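PDB 6MCA: ankyrin repeat domain protein from Legionella pneumophila subsp. pneumophila, which is the effector AnkH, which interacts with the host LARP7 component of the 7SK snRNP complex and has a cysteine protease-like region beside its ankyrin repeats. Local coordinates for residues R390-C395 against A433-N438. Numbering follows the deposited sequence.
Sequences RALDEC and AEKILN
Leu392 and Asp393 on helix 373-399 face Lys435 and Ile436 on helix 427-440 across two nearly parallel helical turns. The local axes run in the same direction, 13° apart, and come no closer than 11.0 Å. Longer side chains have to bridge this spacing: Leu392 CA and Ile436 CA are still 8.5 Å apart. Leu392 does the apolar work. Its CG stands anti to the backbone N (chi1 -179°), which carries the branch across the gap until Leu392 CD1 lies 3.9 Å from Ile436 CG1. The methyl Ile436 CD1 is at 4.1 Å from the same Leu392 CD1, so one leucine methyl meets the outer arm of the isoleucine, the two side chains crossing at about a right angle. Both are buried, and both also touch Leu414 of helix 404-421, the intervening helix in sequence. This is consistent with an up-down-up run of three successive helices in the all-helical C-terminal part, the first and third sharing an apolar seam with the second. At the more exposed margin of the seam, Lys435 reaches over with its chain extended beyond CG. Lys435 NZ donates to Asp393 OD1 at 3.0 Å, a salt bridge received on the syn lone pair, on the flank facing OD2. Asp393 OD2 stays 3.9 Å from Lys435 NZ, so the grip is one-sided. Lys435 CD also passes 4.3 Å from Leu392 CD2, a loose apolar contact beside the charged pair. On another side of helix 373-399, Arg390 and Cys395 pack against helix 147-162, through Leu158 and through Asn155 and Ile159 respectively.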
loop_
_atom_site.group_PDB
_atom_site.type_symbol
_atom_site.label_atom_id
_atom_site.label_comp_id
_atom_site.label_asym_id
_atom_site.label_seq_id
_atom_site.Cartn_x
_atom_site.Cartn_y
_atom_site.Cartn_z
ATOM N N ARG A 390 -8.884 9.091 -11.650
ATOM C CA ARG A 390 -9.169 9.737 -10.372
ATOM C C ARG A 390 -7.901 10.304 -9.749
ATOM O O ARG A 390 -7.894 11.436 -9.251
ATOM C CB ARG A 390 -9.837 8.740 -9.421
ATOM C CG ARG A 390 -10.302 9.338 -8.097
ATOM C CD ARG A 390 -9.292 9.106 -6.975
ATOM N NE ARG A 390 -9.120 7.691 -6.658
ATOM C CZ ARG A 390 -8.522 7.240 -5.559
ATOM N NH1 ARG A 390 -8.037 8.093 -4.667
ATOM N NH2 ARG A 390 -8.410 5.934 -5.349
ATOM N N ALA A 391 -6.817 9.524 -9.757
ATOM C CA ALA A 391 -5.558 10.018 -9.209
ATOM C C ALA A 391 -5.032 11.198 -10.018
ATOM O O ALA A 391 -4.544 12.190 -9.449
ATOM C CB ALA A 391 -4.530 8.887 -9.165
ATOM N N LEU A 392 -5.131 11.115 -11.350
ATOM C CA LEU A 392 -4.704 12.235 -12.184
ATOM C C LEU A 392 -5.511 13.495 -11.877
ATOM O O LEU A 392 -4.951 14.596 -11.774
ATOM C CB LEU A 392 -4.827 11.860 -13.661
ATOM C CG LEU A 392 -4.394 12.914 -14.681
ATOM C CD1 LEU A 392 -2.976 13.376 -14.401
ATOM C CD2 LEU A 392 -4.508 12.362 -16.091
ATOM N N ASP A 393 -6.830 13.349 -11.715
ATOM C CA ASP A 393 -7.677 14.495 -11.397
ATOM C C ASP A 393 -7.345 15.066 -10.025
ATOM O O ASP A 393 -7.381 16.285 -9.832
ATOM C CB ASP A 393 -9.151 14.093 -11.466
ATOM C CG ASP A 393 -9.606 13.784 -12.877
ATOM O OD1 ASP A 393 -8.863 14.105 -13.828
ATOM O OD2 ASP A 393 -10.707 13.216 -13.035
ATOM N N GLU A 394 -7.039 14.198 -9.055
ATOM C CA GLU A 394 -6.614 14.674 -7.742
ATOM C C GLU A 394 -5.370 15.542 -7.858
ATOM O O GLU A 394 -5.292 16.625 -7.264
ATOM C CB GLU A 394 -6.351 13.490 -6.811
ATOM C CG GLU A 394 -7.568 12.995 -6.055
ATOM C CD GLU A 394 -7.241 11.843 -5.123
ATOM O OE1 GLU A 394 -6.117 11.304 -5.212
ATOM O OE2 GLU A 394 -8.107 11.477 -4.301
ATOM N N CYS A 395 -4.379 15.076 -8.624
ATOM C CA CYS A 395 -3.162 15.865 -8.813
ATOM C C CYS A 395 -3.469 17.210 -9.463
ATOM O O CYS A 395 -2.987 18.260 -9.013
ATOM C CB CYS A 395 -2.154 15.082 -9.653
ATOM S SG CYS A 395 -0.884 14.255 -8.687
ATOM N N ALA A 433 -2.950 13.439 -21.609
ATOM C CA ALA A 433 -1.861 14.329 -21.988
ATOM C C ALA A 433 -2.344 15.765 -22.130
ATOM O O ALA A 433 -1.622 16.700 -21.780
ATOM C CB ALA A 433 -1.217 13.847 -23.288
ATOM N N GLU A 434 -3.554 15.961 -22.656
ATOM C CA GLU A 434 -4.131 17.301 -22.713
ATOM C C GLU A 434 -4.324 17.864 -21.309
ATOM O O GLU A 434 -3.947 19.012 -21.022
ATOM C CB GLU A 434 -5.461 17.265 -23.467
ATOM C CG GLU A 434 -5.848 18.578 -24.125
ATOM C CD GLU A 434 -5.095 18.827 -25.416
ATOM O OE1 GLU A 434 -4.133 19.622 -25.401
ATOM O OE2 GLU A 434 -5.466 18.224 -26.445
ATOM N N LYS A 435 -4.915 17.057 -20.421
ATOM C CA LYS A 435 -5.070 17.456 -19.024
ATOM C C LYS A 435 -3.741 17.887 -18.416
ATOM O O LYS A 435 -3.669 18.897 -17.705
ATOM C CB LYS A 435 -5.660 16.303 -18.211
ATOM C CG LYS A 435 -7.151 16.075 -18.374
ATOM C CD LYS A 435 -7.640 15.092 -17.318
ATOM C CE LYS A 435 -9.012 14.535 -17.650
ATOM N NZ LYS A 435 -9.386 13.429 -16.725
ATOM N N ILE A 436 -2.675 17.132 -18.688
ATOM C CA ILE A 436 -1.382 17.410 -18.067
ATOM C C ILE A 436 -0.729 18.637 -18.697
ATOM O O ILE A 436 -0.169 19.490 -17.995
ATOM C CB ILE A 436 -0.476 16.169 -18.165
ATOM C CG1 ILE A 436 -1.045 15.028 -17.319
ATOM C CG2 ILE A 436 0.941 16.502 -17.731
ATOM C CD1 ILE A 436 -0.547 13.659 -17.725
ATOM N N LEU A 437 -0.783 18.744 -20.027
ATOM C CA LEU A 437 -0.177 19.868 -20.725
ATOM C C LEU A 437 -0.868 21.181 -20.402
ATOM O O LEU A 437 -0.256 22.242 -20.567
ATOM C CB LEU A 437 -0.200 19.626 -22.234
ATOM C CG LEU A 437 0.764 18.556 -22.752
ATOM C CD1 LEU A 437 0.538 18.301 -24.235
ATOM C CD2 LEU A 437 2.205 18.952 -22.478
ATOM N N ASN A 438 -2.129 21.139 -19.958
ATOM C CA ASN A 438 -2.750 22.354 -19.437
ATOM C C ASN A 438 -1.911 22.985 -18.330
ATOM O O ASN A 438 -1.900 24.212 -18.182
ATOM C CB ASN A 438 -4.156 22.050 -18.920
ATOM C CG ASN A 438 -5.236 22.486 -19.885
ATOM O OD1 ASN A 438 -4.956 22.858 -21.024
ATOM N ND2 ASN A 438 -6.484 22.446 -19.432
#